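Local coordinates for CYTH domain-containing protein (Pyrococcus horikoshii, PDB 2DC4) that is of unknown function but, as a CYTH-domain protein, probably binds a triphosphate-bearing substrate and metal ions inside a closed antiparallel beta-barrel tunnel, at residues I28-D33 and K99-I104; V46-N51 and Q78-A83; E12-K17 and R145-K150; K6-F11 and G121-I126. One frame throughout, in Å; residues are numbered along the deposited sequence.

Contact 1. Residues I28-D33 and K99-I104; sequences IEEQED and KKRRWI
Gln31 and Lys100 form a hydrogen-bonded pair of the antiparallel strands 28-33 and 99-104, and their side chains also meet. Lys100 NZ donates to Gln31 OE1 (2.9 Å), nearly in line with its C=O bond; bends at chi3 and chi4 turn the lysine chain back to this oxygen. The same OE1 lies 3.6 Å from Arg102 CZ, over the centre of the guanidinium, while Gln31 NE2 reaches Glu29 OE1 at 2.8 Å and fixes the amide's rotation. Replacing Gln31 by alanine would probably deprive the Lys100 ammonium of this acceptor and leave Glu29 OE1 its water but no amide donor. Waters join Arg102 NH1 to Glu29 OE1, and Lys100 NZ to Asp33 OD2 beside their weak direct bond. This polar, densely bonded face is consistent with the tunnel lining of a CYTH barrel. The other face is looser: Lys99 NZ makes a salt bridge to Glu32 OE1 (3.0 Å), but that of Glu30 OE1 with Arg101 NE is long, 4.0 Å; close packing comes from Ile28, its CG1 over the five-membered ring of Trp103 and its CG2 over the Arg101 guanidinium. Strand 42-49 flanks one side, Arg47 holding Asp33 OD1; strand 110-117 flanks the other, Asn115 holding Arg102 NE.

Contact 2. Residues V46-N51 and Q78-A83; sequences VRKINN and QDPEGA
Strand 46-49 passes the first turn of helix 80-89, with Val46 CA and Pro80 CA nearest at 6.5 Å. The contact is thus a helix start packed on one strand of the CYTH barrel, with no hydrogen bond between the two segments. Val46 straddles the turn with both methyls: CG2 meets Ala83 CB at 3.9 Å, and CG1, anti to the backbone N (chi1 171°), lies 3.8 Å from Pro80 O. Ile84 and Phe87, further along the helix, extend this apolar seat for the valine. Lys48 brings its methylene chain at about a right angle across the proline ring, and the fit there is tight, Lys48 CG standing 3.3 Å from Pro80 CB. A bend at chi3 then carries the lysine on past Glu81; Lys48 NZ remains 4.1 Å from Glu81 OE2, too far for a salt bridge, and makes one instead with Glu32 OE2 on the adjoining strand. Beyond the helix start lies the dimer partner: Phe75 of the second subunit packs on Asp79 and Ala83. Asp79 is the N-cap residue of the helix, and its OD1 accepts from Gly82 N at 2.8 Å, the donor standing well above the carboxylate plane.

Contact 3. Residues E12-K17 and R145-K150; sequences EDIKRK and RRLGLK
Leu147 fills the angle between Ile14 and Lys17, one helical turn apart on segment 12-17. Its CD2 lies 3.8 Å from Lys17 CB, while its CB receives Ile14 CD1 at 4.0 Å, the two side chains crossing at about a right angle. The isoleucine methyl also leans toward Leu149 CD1 at 4.2 Å; with CG1 anti to the backbone N (chi1 -156°), it extends from the helix to touch both leucines. Lys17 is bent at chi2 and chi3, which folds its aliphatic chain along the end of the other helix and leaves CE 3.9 Å from Leu147 O. That helix finishes in a Schellman motif: Gly148 has a positive phi of 80°, a conformation that would press a beta carbon against the preceding carbonyl, and Gly148 N bonds back to Arg145 O. The reversal sets Leu147 and Leu149 on the same partner, one before and one after the glycine. Beneath them is the outer surface of the barrel, where Leu124 touches Ile14, Leu147 and Leu149, Leu114 supports Ile14 and Phe112 supports Leu147. Ile18, on the next turn of helix 11-21, also packs on Leu147. At the start of that helix, Asn10 OD1 accepts from Asp13 N.

Contact 4. Residues K6-F11 and G121-I126; sequences KFRVNF and GDFLDI
The Phe123 ring and the Arg8 guanidinium lie side by side with their planes 51° apart: Phe123 CE2 sits 3.7 Å over one guanidinium face, offset toward its rim, while Arg8 NH2 stands at the ring's edge, in its plane. Phe7, on the other side of the sheet, has Leu124 O at its edge and Ile126 CD1 approaching obliquely, 3.7 Å from CE1; Trp141 adds an edge-to-face contact. These pairs belong to the antiparallel seam where strands 2-8 and 121-128, first and last in sheet order, meet to close the CYTH barrel. Phe7 and Leu124 are a hydrogen-bonded pair, Phe7 N to Leu124 O and Leu124 N to Phe7 O each 2.8 Å.

With CG opposite the backbone N (chi1 -176°), Lys6, which ends the family's ExExK signature, runs its chain beside Asp125, CB 3.1 Å from Asp125 OD1. Its NZ goes on to Lys157 O, and Tyr159 holds Asp125 OD2; in relatives the equivalent lysine belongs to the active site, and this one probably does too. A serine at Phe123 would probably open a gap against Lys6 CD and leave the Arg8 guanidinium steadied mainly by Glu155. A water accepts from Phe11 N and donates to Asp122 OD2, while Asp122 OD1 is in a salt bridge with Arg116. Val9 N gives Asp122 O an almost straight bond of 3.1 Å, arriving from above the carbonyl plane.

How the contacts relate
Contacts 1 and 4 pair strands of the same barrel, their centres 13 Å apart, and they touch outside the tunnel where Trp103 CE3 meets Phe11 CE1 at 3.6 Å. Contact 2 adjoins contact 1 along neighbouring strands: the Arg47 NE to Asp33 OD1 salt bridge, 2.7 Å, joins them and adds another cation to the probable triphosphate tunnel. Contact 3 covers the outside of contact 4, centres 10 Å apart, with Ile14 CG2 3.8 Å from Val9 CG2 and Leu149 CD1 3.9 Å from Phe7 CG. The helix packing of contacts 2 and 3 lies on opposite sides of the chain's centre, about 32 Å apart between centres.

Contact 1. Residues I28-D33 and K99-I104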
loop_
_atom_site.group_PDB
_atom_site.type_symbol
_atom_site.label_atom_id
_atom_site.label_comp_id
_atom_site.label_asym_id
_atom_site.label_seq_id
_atom_site.Cartn_x
_atom_site.Cartn_y
_atom_site.Cartn_z
ATOM N N ILE A 28 9.367 7.328 21.093
ATOM C CA ILE A 28 9.912 5.988 20.909
ATOM C C ILE A 28 8.976 5.223 19.984
ATOM O O ILE A 28 7.755 5.318 20.122
ATOM C CB ILE A 28 9.993 5.223 22.249
ATOM C CG1 ILE A 28 10.982 5.915 23.187
ATOM C CG2 ILE A 28 10.416 3.771 22.003
ATOM C CD1 ILE A 28 10.984 5.343 24.596
ATOM N N GLU A 29 9.542 4.492 19.030
ATOM C CA GLU A 29 8.741 3.689 18.108
ATOM C C GLU A 29 9.182 2.230 18.172
ATOM O O GLU A 29 10.355 1.925 17.965
ATOM C CB GLU A 29 8.880 4.195 16.664
ATOM C CG GLU A 29 8.259 5.570 16.419
ATOM C CD GLU A 29 8.332 6.014 14.964
ATOM O OE1 GLU A 29 9.015 5.348 14.159
ATOM O OE2 GLU A 29 7.709 7.046 14.626
ATOM N N GLU A 30 8.244 1.336 18.475
ATOM C CA GLU A 30 8.542 -0.093 18.519
ATOM C C GLU A 30 8.171 -0.580 17.127
ATOM O O GLU A 30 6.992 -0.726 16.799
ATOM C CB GLU A 30 7.697 -0.782 19.590
ATOM C CG GLU A 30 7.959 -0.233 20.990
ATOM C CD GLU A 30 7.217 -0.992 22.069
ATOM O OE1 GLU A 30 7.426 -2.217 22.179
ATOM O OE2 GLU A 30 6.430 -0.362 22.811
ATOM N N GLN A 31 9.190 -0.824 16.307
ATOM C CA GLN A 31 8.983 -1.211 14.920
ATOM C C GLN A 31 9.248 -2.664 14.566
ATOM O O GLN A 31 10.119 -3.320 15.137
ATOM C CB GLN A 31 9.858 -0.334 14.017
ATOM C CG GLN A 31 9.925 1.133 14.429
ATOM C CD GLN A 31 10.849 1.934 13.537
ATOM O OE1 GLN A 31 11.885 1.435 13.096
ATOM N NE2 GLN A 31 10.485 3.188 13.268
ATOM N N GLU A 32 8.482 -3.152 13.599
ATOM C CA GLU A 32 8.637 -4.507 13.093
ATOM C C GLU A 32 8.561 -4.366 11.580
ATOM O O GLU A 32 7.518 -3.982 11.044
ATOM C CB GLU A 32 7.507 -5.414 13.593
ATOM C CG GLU A 32 7.643 -6.863 13.133
ATOM C CD GLU A 32 6.549 -7.767 13.675
ATOM O OE1 GLU A 32 6.280 -7.711 14.894
ATOM O OE2 GLU A 32 5.970 -8.542 12.883
ATOM N N ASP A 33 9.674 -4.647 10.905
ATOM C CA ASP A 33 9.749 -4.541 9.451
ATOM C C ASP A 33 9.869 -5.888 8.772
ATOM O O ASP A 33 10.741 -6.683 9.113
ATOM C CB ASP A 33 10.962 -3.714 9.016
ATOM C CG ASP A 33 10.984 -2.334 9.616
ATOM O OD1 ASP A 33 9.908 -1.825 9.977
ATOM O OD2 ASP A 33 12.089 -1.751 9.709
ATOM N N LYS A 99 13.257 -6.210 13.927
ATOM C CA LYS A 99 12.486 -5.679 15.039
ATOM C C LYS A 99 13.383 -4.766 15.851
ATOM O O LYS A 99 14.493 -5.145 16.228
ATOM C CB LYS A 99 11.967 -6.813 15.923
ATOM C CG LYS A 99 11.010 -7.756 15.209
ATOM C CD LYS A 99 10.507 -8.852 16.141
ATOM C CE LYS A 99 9.703 -8.279 17.300
ATOM N NZ LYS A 99 8.509 -7.518 16.831
ATOM N N LYS A 100 12.912 -3.559 16.124
ATOM C CA LYS A 100 13.733 -2.636 16.887
ATOM C C LYS A 100 12.911 -1.651 17.693
ATOM O O LYS A 100 11.725 -1.451 17.433
ATOM C CB LYS A 100 14.646 -1.859 15.938
ATOM C CG LYS A 100 13.920 -0.752 15.180
ATOM C CD LYS A 100 14.887 0.112 14.376
ATOM C CE LYS A 100 15.158 -0.458 12.991
ATOM N NZ LYS A 100 13.981 -0.282 12.081
ATOM N N ARG A 101 13.553 -1.049 18.686
ATOM C CA ARG A 101 12.916 -0.031 19.503
ATOM C C ARG A 101 13.736 1.211 19.163
ATOM O O ARG A 101 14.941 1.250 19.406
ATOM C CB ARG A 101 13.037 -0.379 20.984
ATOM C CG ARG A 101 12.047 0.346 21.866
ATOM C CD ARG A 101 11.544 -0.576 22.973
ATOM N NE ARG A 101 10.388 -0.024 23.673
ATOM C CZ ARG A 101 10.454 0.934 24.592
ATOM N NH1 ARG A 101 11.625 1.453 24.931
ATOM N NH2 ARG A 101 9.346 1.369 25.176
ATOM N N ARG A 102 13.083 2.215 18.583
ATOM C CA ARG A 102 13.766 3.433 18.161
ATOM C C ARG A 102 13.443 4.678 18.979
ATOM O O ARG A 102 12.276 5.011 19.200
ATOM C CB ARG A 102 13.446 3.697 16.685
ATOM C CG ARG A 102 13.993 5.011 16.131
ATOM C CD ARG A 102 13.636 5.163 14.654
ATOM N NE ARG A 102 14.388 4.231 13.816
ATOM C CZ ARG A 102 14.205 4.074 12.507
ATOM N NH1 ARG A 102 13.288 4.787 11.867
ATOM N NH2 ARG A 102 14.942 3.200 11.835
ATOM N N TRP A 103 14.498 5.353 19.434
ATOM C CA TRP A 103 14.400 6.596 20.190
ATOM C C TRP A 103 14.705 7.693 19.174
ATOM O O TRP A 103 15.785 7.710 18.584
ATOM C CB TRP A 103 15.458 6.627 21.294
ATOM C CG TRP A 103 15.019 6.020 22.579
ATOM C CD1 TRP A 103 14.643 6.684 23.711
ATOM C CD2 TRP A 103 14.916 4.629 22.876
ATOM N NE1 TRP A 103 14.316 5.791 24.695
ATOM C CE2 TRP A 103 14.473 4.518 24.210
ATOM C CE3 TRP A 103 15.155 3.458 22.145
ATOM C CZ2 TRP A 103 14.264 3.287 24.833
ATOM C CZ3 TRP A 103 14.948 2.230 22.764
ATOM C CH2 TRP A 103 14.507 2.156 24.095
ATOM N N ILE A 104 13.756 8.597 18.967
ATOM C CA ILE A 104 13.925 9.670 17.995
ATOM C C ILE A 104 14.146 11.013 18.677
ATOM O O ILE A 104 13.394 11.391 19.570
ATOM C CB ILE A 104 12.679 9.782 17.073
ATOM C CG1 ILE A 104 12.402 8.430 16.408
ATOM C CG2 ILE A 104 12.897 10.873 16.012
ATOM C CD1 ILE A 104 11.095 8.376 15.622
HETATM O O HOH W 1 11.197 6.551 12.535
HETATM O O HOH W 2 14.552 -1.785 9.253
HETATM O O HOH W 3 12.177 -2.291 12.466
#

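Contact 2. Residues V46-N51 and Q78-A83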
loop_
_atom_site.group_PDB
_atom_site.type_symbol
_atom_site.label_atom_id
_atom_site.label_comp_id
_atom_site.label_asym_id
_atom_site.label_seq_id
_atom_site.Cartn_x
_atom_site.Cartn_y
_atom_site.Cartn_z
ATOM N N VAL A 46 7.512 -3.735 4.718
ATOM C CA VAL A 46 6.241 -3.318 5.277
ATOM C C VAL A 46 6.553 -3.127 6.753
ATOM O O VAL A 46 6.985 -4.061 7.431
ATOM C CB VAL A 46 5.155 -4.393 5.140
ATOM C CG1 VAL A 46 3.925 -3.979 5.937
ATOM C CG2 VAL A 46 4.803 -4.596 3.675
ATOM N N ARG A 47 6.352 -1.912 7.242
ATOM C CA ARG A 47 6.627 -1.601 8.641
ATOM C C ARG A 47 5.377 -1.417 9.487
ATOM O O ARG A 47 4.405 -0.800 9.054
ATOM C CB ARG A 47 7.468 -0.324 8.741
ATOM C CG ARG A 47 7.528 0.265 10.153
ATOM C CD ARG A 47 8.556 1.393 10.255
ATOM N NE ARG A 47 9.910 0.905 10.009
ATOM C CZ ARG A 47 10.968 1.690 9.817
ATOM N NH1 ARG A 47 10.834 3.008 9.839
ATOM N NH2 ARG A 47 12.160 1.153 9.600
ATOM N N LYS A 48 5.425 -1.977 10.692
ATOM C CA LYS A 48 4.361 -1.846 11.678
ATOM C C LYS A 48 4.978 -1.184 12.909
ATOM O O LYS A 48 6.022 -1.620 13.395
ATOM C CB LYS A 48 3.815 -3.219 12.081
ATOM C CG LYS A 48 2.971 -3.885 11.025
ATOM C CD LYS A 48 2.488 -5.261 11.467
ATOM C CE LYS A 48 3.610 -6.295 11.452
ATOM N NZ LYS A 48 3.114 -7.666 11.762
ATOM N N ILE A 49 4.356 -0.112 13.388
ATOM C CA ILE A 49 4.834 0.561 14.587
ATOM C C ILE A 49 3.774 0.162 15.593
ATOM O O ILE A 49 2.697 0.743 15.655
ATOM C CB ILE A 49 4.865 2.077 14.422
ATOM C CG1 ILE A 49 5.635 2.435 13.146
ATOM C CG2 ILE A 49 5.560 2.711 15.632
ATOM C CD1 ILE A 49 5.750 3.928 12.888
ATOM N N ASN A 50 4.092 -0.857 16.372
ATOM C CA ASN A 50 3.148 -1.409 17.323
ATOM C C ASN A 50 2.620 -0.538 18.451
ATOM O O ASN A 50 1.511 -0.775 18.937
ATOM C CB ASN A 50 3.731 -2.713 17.855
ATOM C CG ASN A 50 4.168 -3.633 16.730
ATOM O OD1 ASN A 50 3.351 -4.328 16.125
ATOM N ND2 ASN A 50 5.471 -3.669 16.468
ATOM N N ASN A 51 3.379 0.471 18.864
ATOM C CA ASN A 51 2.921 1.331 19.947
ATOM C C ASN A 51 2.182 2.583 19.476
ATOM O O ASN A 51 1.604 3.302 20.289
ATOM C CB ASN A 51 4.105 1.728 20.842
ATOM C CG ASN A 51 5.142 2.544 20.106
ATOM O OD1 ASN A 51 5.537 2.199 18.998
ATOM N ND2 ASN A 51 5.596 3.632 20.725
ATOM N N GLN A 78 -3.325 1.190 5.779
ATOM C CA GLN A 78 -4.158 0.864 6.931
ATOM C C GLN A 78 -4.148 -0.609 7.308
ATOM O O GLN A 78 -4.673 -0.981 8.355
ATOM C CB GLN A 78 -5.600 1.307 6.682
ATOM C CG GLN A 78 -5.767 2.807 6.473
ATOM C CD GLN A 78 -5.183 3.629 7.606
ATOM O OE1 GLN A 78 -5.580 3.483 8.763
ATOM N NE2 GLN A 78 -4.234 4.501 7.278
ATOM N N ASP A 79 -3.544 -1.445 6.472
ATOM C CA ASP A 79 -3.519 -2.880 6.746
ATOM C C ASP A 79 -2.159 -3.485 6.425
ATOM O O ASP A 79 -1.891 -3.871 5.291
ATOM C CB ASP A 79 -4.622 -3.565 5.925
ATOM C CG ASP A 79 -4.613 -5.075 6.070
ATOM O OD1 ASP A 79 -3.958 -5.586 7.004
ATOM O OD2 ASP A 79 -5.275 -5.751 5.249
ATOM N N PRO A 80 -1.273 -3.567 7.431
ATOM C CA PRO A 80 0.061 -4.134 7.215
ATOM C C PRO A 80 0.025 -5.630 6.896
ATOM O O PRO A 80 0.852 -6.130 6.142
ATOM C CB PRO A 80 0.782 -3.829 8.523
ATOM C CG PRO A 80 -0.332 -3.859 9.546
ATOM C CD PRO A 80 -1.447 -3.122 8.826
ATOM N N GLU A 81 -0.938 -6.343 7.474
ATOM C CA GLU A 81 -1.052 -7.774 7.216
ATOM C C GLU A 81 -1.423 -7.957 5.754
ATOM O O GLU A 81 -0.909 -8.847 5.079
ATOM C CB GLU A 81 -2.136 -8.415 8.090
ATOM C CG GLU A 81 -1.802 -8.548 9.575
ATOM C CD GLU A 81 -1.779 -7.220 10.310
ATOM O OE1 GLU A 81 -2.652 -6.369 10.039
ATOM O OE2 GLU A 81 -0.897 -7.035 11.178
ATOM N N GLY A 82 -2.320 -7.100 5.275
ATOM C CA GLY A 82 -2.746 -7.176 3.889
ATOM C C GLY A 82 -1.621 -6.820 2.939
ATOM O O GLY A 82 -1.488 -7.412 1.876
ATOM N N ALA A 83 -0.803 -5.845 3.319
ATOM C CA ALA A 83 0.313 -5.437 2.471
ATOM C C ALA A 83 1.337 -6.564 2.352
ATOM O O ALA A 83 1.915 -6.792 1.284
ATOM C CB ALA A 83 0.970 -4.189 3.044
#

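Contact 3. Residues E12-K17 and R145-K150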
loop_
_atom_site.group_PDB
_atom_site.type_symbol
_atom_site.label_atom_id
_atom_site.label_comp_id
_atom_site.label_asym_id
_atom_site.label_seq_id
_atom_site.Cartn_x
_atom_site.Cartn_y
_atom_site.Cartn_z
ATOM N N GLU A 12 23.248 3.462 26.257
ATOM C CA GLU A 12 23.189 4.373 27.388
ATOM C C GLU A 12 24.102 5.589 27.266
ATOM O O GLU A 12 23.687 6.711 27.544
ATOM C CB GLU A 12 23.498 3.617 28.687
ATOM C CG GLU A 12 22.443 2.582 29.082
ATOM C CD GLU A 12 22.543 1.281 28.298
ATOM O OE1 GLU A 12 21.658 0.412 28.480
ATOM O OE2 GLU A 12 23.504 1.117 27.508
ATOM N N ASP A 13 25.341 5.368 26.841
ATOM C CA ASP A 13 26.297 6.459 26.707
ATOM C C ASP A 13 25.885 7.488 25.655
ATOM O O ASP A 13 25.887 8.690 25.918
ATOM C CB ASP A 13 27.686 5.908 26.359
ATOM C CG ASP A 13 28.195 4.909 27.386
ATOM O OD1 ASP A 13 28.109 5.200 28.599
ATOM O OD2 ASP A 13 28.689 3.834 26.983
ATOM N N ILE A 14 25.518 7.016 24.469
ATOM C CA ILE A 14 25.141 7.930 23.398
ATOM C C ILE A 14 23.814 8.646 23.655
ATOM O O ILE A 14 23.636 9.794 23.245
ATOM C CB ILE A 14 25.102 7.198 22.039
ATOM C CG1 ILE A 14 25.292 8.210 20.906
ATOM C CG2 ILE A 14 23.794 6.439 21.876
ATOM C CD1 ILE A 14 26.686 8.820 20.864
ATOM N N LYS A 15 22.888 7.976 24.336
ATOM C CA LYS A 15 21.601 8.589 24.653
ATOM C C LYS A 15 21.896 9.797 25.538
ATOM O O LYS A 15 21.353 10.884 25.335
ATOM C CB LYS A 15 20.700 7.593 25.394
ATOM C CG LYS A 15 19.334 8.144 25.794
ATOM C CD LYS A 15 18.452 7.044 26.374
ATOM C CE LYS A 15 17.071 7.559 26.760
ATOM N NZ LYS A 15 17.108 8.547 27.877
ATOM N N ARG A 16 22.779 9.596 26.511
ATOM C CA ARG A 16 23.178 10.661 27.420
ATOM C C ARG A 16 23.820 11.820 26.651
ATOM O O ARG A 16 23.525 12.984 26.915
ATOM C CB ARG A 16 24.159 10.116 28.466
ATOM C CG ARG A 16 24.648 11.158 29.458
ATOM C CD ARG A 16 25.479 10.549 30.588
ATOM N NE ARG A 16 25.180 9.138 30.827
ATOM C CZ ARG A 16 26.053 8.149 30.662
ATOM N NH1 ARG A 16 27.290 8.410 30.255
ATOM N NH2 ARG A 16 25.691 6.896 30.907
ATOM N N LYS A 17 24.692 11.499 25.697
ATOM C CA LYS A 17 25.357 12.534 24.905
ATOM C C LYS A 17 24.377 13.319 24.045
ATOM O O LYS A 17 24.446 14.541 23.975
ATOM C CB LYS A 17 26.430 11.923 23.999
ATOM C CG LYS A 17 27.656 11.392 24.724
ATOM C CD LYS A 17 28.498 12.509 25.331
ATOM C CE LYS A 17 29.293 13.271 24.276
ATOM N NZ LYS A 17 30.278 14.194 24.911
ATOM N N ARG A 145 31.128 13.993 15.477
ATOM C CA ARG A 145 32.315 14.306 16.271
ATOM C C ARG A 145 31.950 14.981 17.588
ATOM O O ARG A 145 32.627 14.806 18.608
ATOM C CB ARG A 145 33.270 15.189 15.461
ATOM C CG ARG A 145 33.752 14.526 14.167
ATOM C CD ARG A 145 35.015 15.187 13.620
ATOM N NE ARG A 145 34.821 16.585 13.241
ATOM C CZ ARG A 145 34.322 16.994 12.078
ATOM N NH1 ARG A 145 33.962 16.115 11.152
ATOM N NH2 ARG A 145 34.177 18.289 11.842
ATOM N N ARG A 146 30.877 15.759 17.579
ATOM C CA ARG A 146 30.460 16.413 18.804
ATOM C C ARG A 146 29.956 15.361 19.788
ATOM O O ARG A 146 29.948 15.581 20.999
ATOM C CB ARG A 146 29.373 17.446 18.518
ATOM C CG ARG A 146 29.007 18.248 19.743
ATOM C CD ARG A 146 28.391 19.562 19.352
ATOM N NE ARG A 146 27.988 20.335 20.520
ATOM C CZ ARG A 146 27.417 21.529 20.440
ATOM N NH1 ARG A 146 27.197 22.063 19.246
ATOM N NH2 ARG A 146 27.066 22.184 21.540
ATOM N N LEU A 147 29.541 14.212 19.259
ATOM C CA LEU A 147 29.063 13.116 20.090
ATOM C C LEU A 147 30.206 12.154 20.413
ATOM O O LEU A 147 29.996 11.130 21.055
ATOM C CB LEU A 147 27.936 12.352 19.382
ATOM C CG LEU A 147 26.627 13.125 19.168
ATOM C CD1 LEU A 147 25.717 12.319 18.247
ATOM C CD2 LEU A 147 25.936 13.383 20.505
ATOM N N GLY A 148 31.410 12.481 19.954
ATOM C CA GLY A 148 32.553 11.627 20.230
ATOM C C GLY A 148 32.666 10.402 19.343
ATOM O O GLY A 148 33.389 9.458 19.666
ATOM N N LEU A 149 31.952 10.404 18.224
ATOM C CA LEU A 149 32.003 9.280 17.305
ATOM C C LEU A 149 33.099 9.526 16.273
ATOM O O LEU A 149 33.439 10.674 15.987
ATOM C CB LEU A 149 30.648 9.121 16.617
ATOM C CG LEU A 149 29.518 8.795 17.599
ATOM C CD1 LEU A 149 28.168 8.938 16.920
ATOM C CD2 LEU A 149 29.702 7.375 18.126
ATOM N N LYS A 150 33.637 8.442 15.719
ATOM C CA LYS A 150 34.699 8.510 14.719
ATOM C C LYS A 150 34.375 7.604 13.534
ATOM O O LYS A 150 33.402 6.856 13.561
ATOM C CB LYS A 150 36.033 8.073 15.338
ATOM C CG LYS A 150 36.493 8.929 16.502
ATOM C CD LYS A 150 37.831 8.453 17.051
ATOM C CE LYS A 150 37.723 7.065 17.661
ATOM N NZ LYS A 150 39.011 6.634 18.272
#

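Contact 4. Residues K6-F11 and G121-I126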
loop_
_atom_site.group_PDB
_atom_site.type_symbol
_atom_site.label_atom_id
_atom_site.label_comp_id
_atom_site.label_asym_id
_atom_site.label_seq_id
_atom_site.Cartn_x
_atom_site.Cartn_y
_atom_site.Cartn_z
ATOM N N LYS A 6 25.281 5.565 9.760
ATOM C CA LYS A 6 24.945 4.689 10.875
ATOM C C LYS A 6 26.190 4.398 11.703
ATOM O O LYS A 6 27.270 4.194 11.149
ATOM C CB LYS A 6 24.371 3.373 10.339
ATOM C CG LYS A 6 23.887 2.405 11.415
ATOM C CD LYS A 6 23.449 1.072 10.810
ATOM C CE LYS A 6 22.320 1.251 9.809
ATOM N NZ LYS A 6 21.910 -0.053 9.214
ATOM N N PHE A 7 26.028 4.372 13.022
ATOM C CA PHE A 7 27.137 4.098 13.934
ATOM C C PHE A 7 26.793 3.001 14.934
ATOM O O PHE A 7 25.668 2.929 15.432
ATOM C CB PHE A 7 27.518 5.355 14.729
ATOM C CG PHE A 7 27.913 6.526 13.876
ATOM C CD1 PHE A 7 26.946 7.351 13.310
ATOM C CD2 PHE A 7 29.254 6.812 13.648
ATOM C CE1 PHE A 7 27.307 8.448 12.530
ATOM C CE2 PHE A 7 29.628 7.909 12.870
ATOM C CZ PHE A 7 28.653 8.729 12.310
ATOM N N ARG A 8 27.770 2.150 15.235
ATOM C CA ARG A 8 27.564 1.097 16.223
ATOM C C ARG A 8 27.874 1.837 17.519
ATOM O O ARG A 8 28.933 2.457 17.647
ATOM C CB ARG A 8 28.552 -0.051 15.989
ATOM C CG ARG A 8 27.998 -1.430 16.282
ATOM C CD ARG A 8 28.764 -2.490 15.494
ATOM N NE ARG A 8 27.950 -3.680 15.276
ATOM C CZ ARG A 8 27.967 -4.397 14.160
ATOM N NH1 ARG A 8 28.758 -4.046 13.161
ATOM N NH2 ARG A 8 27.181 -5.451 14.031
ATOM N N VAL A 9 26.960 1.792 18.480
ATOM C CA VAL A 9 27.159 2.544 19.710
ATOM C C VAL A 9 26.746 1.842 20.990
ATOM O O VAL A 9 26.136 0.774 20.962
ATOM C CB VAL A 9 26.338 3.843 19.684
ATOM C CG1 VAL A 9 26.681 4.670 18.464
ATOM C CG2 VAL A 9 24.850 3.494 19.703
ATOM N N ASN A 10 27.096 2.463 22.112
ATOM C CA ASN A 10 26.671 1.961 23.408
ATOM C C ASN A 10 25.432 2.808 23.685
ATOM O O ASN A 10 25.520 4.032 23.838
ATOM C CB ASN A 10 27.716 2.199 24.496
ATOM C CG ASN A 10 27.212 1.788 25.872
ATOM O OD1 ASN A 10 26.385 2.477 26.470
ATOM N ND2 ASN A 10 27.693 0.652 26.370
ATOM N N PHE A 11 24.279 2.152 23.721
ATOM C CA PHE A 11 23.004 2.826 23.929
ATOM C C PHE A 11 22.952 3.874 25.031
ATOM O O PHE A 11 22.627 5.035 24.782
ATOM C CB PHE A 11 21.904 1.800 24.198
ATOM C CG PHE A 11 20.544 2.412 24.327
ATOM C CD1 PHE A 11 19.827 2.780 23.195
ATOM C CD2 PHE A 11 20.007 2.682 25.581
ATOM C CE1 PHE A 11 18.594 3.412 23.310
ATOM C CE2 PHE A 11 18.779 3.312 25.707
ATOM C CZ PHE A 11 18.069 3.680 24.567
ATOM N N GLY A 121 22.030 -5.504 17.724
ATOM C CA GLY A 121 22.742 -4.635 18.645
ATOM C C GLY A 121 22.195 -3.219 18.655
ATOM O O GLY A 121 21.087 -2.980 18.176
ATOM N N ASP A 122 22.971 -2.278 19.186
ATOM C CA ASP A 122 22.526 -0.887 19.253
ATOM C C ASP A 122 23.231 -0.015 18.222
ATOM O O ASP A 122 24.453 -0.054 18.079
ATOM C CB ASP A 122 22.745 -0.334 20.662
ATOM C CG ASP A 122 22.020 -1.147 21.720
ATOM O OD1 ASP A 122 20.844 -1.497 21.494
ATOM O OD2 ASP A 122 22.618 -1.432 22.778
ATOM N N PHE A 123 22.446 0.782 17.504
ATOM C CA PHE A 123 22.990 1.638 16.464
ATOM C C PHE A 123 22.365 3.014 16.513
ATOM O O PHE A 123 21.242 3.182 16.988
ATOM C CB PHE A 123 22.720 1.038 15.080
ATOM C CG PHE A 123 23.261 -0.352 14.900
ATOM C CD1 PHE A 123 22.571 -1.453 15.393
ATOM C CD2 PHE A 123 24.473 -0.553 14.251
ATOM C CE1 PHE A 123 23.085 -2.739 15.240
ATOM C CE2 PHE A 123 24.995 -1.830 14.094
ATOM C CZ PHE A 123 24.304 -2.923 14.586
ATOM N N LEU A 124 23.108 3.997 16.021
ATOM C CA LEU A 124 22.605 5.362 15.963
ATOM C C LEU A 124 22.676 5.787 14.514
ATOM O O LEU A 124 23.732 5.704 13.891
ATOM C CB LEU A 124 23.464 6.326 16.792
ATOM C CG LEU A 124 23.141 7.810 16.525
ATOM C CD1 LEU A 124 21.776 8.153 17.106
ATOM C CD2 LEU A 124 24.214 8.710 17.131
ATOM N N ASP A 125 21.547 6.215 13.961
ATOM C CA ASP A 125 21.537 6.706 12.598
ATOM C C ASP A 125 21.440 8.219 12.723
ATOM O O ASP A 125 20.589 8.732 13.451
ATOM C CB ASP A 125 20.318 6.190 11.825
ATOM C CG ASP A 125 20.499 4.774 11.325
ATOM O OD1 ASP A 125 21.498 4.521 10.619
ATOM O OD2 ASP A 125 19.644 3.915 11.621
ATOM N N ILE A 126 22.336 8.931 12.052
ATOM C CA ILE A 126 22.288 10.386 12.070
ATOM C C ILE A 126 21.855 10.761 10.662
ATOM O O ILE A 126 22.556 10.483 9.683
ATOM C CB ILE A 126 23.658 11.021 12.389
ATOM C CG1 ILE A 126 24.170 10.512 13.741
ATOM C CG2 ILE A 126 23.521 12.550 12.414
ATOM C CD1 ILE A 126 25.486 11.165 14.186
HETATM O O HOH W 4 24.633 -0.569 23.952
#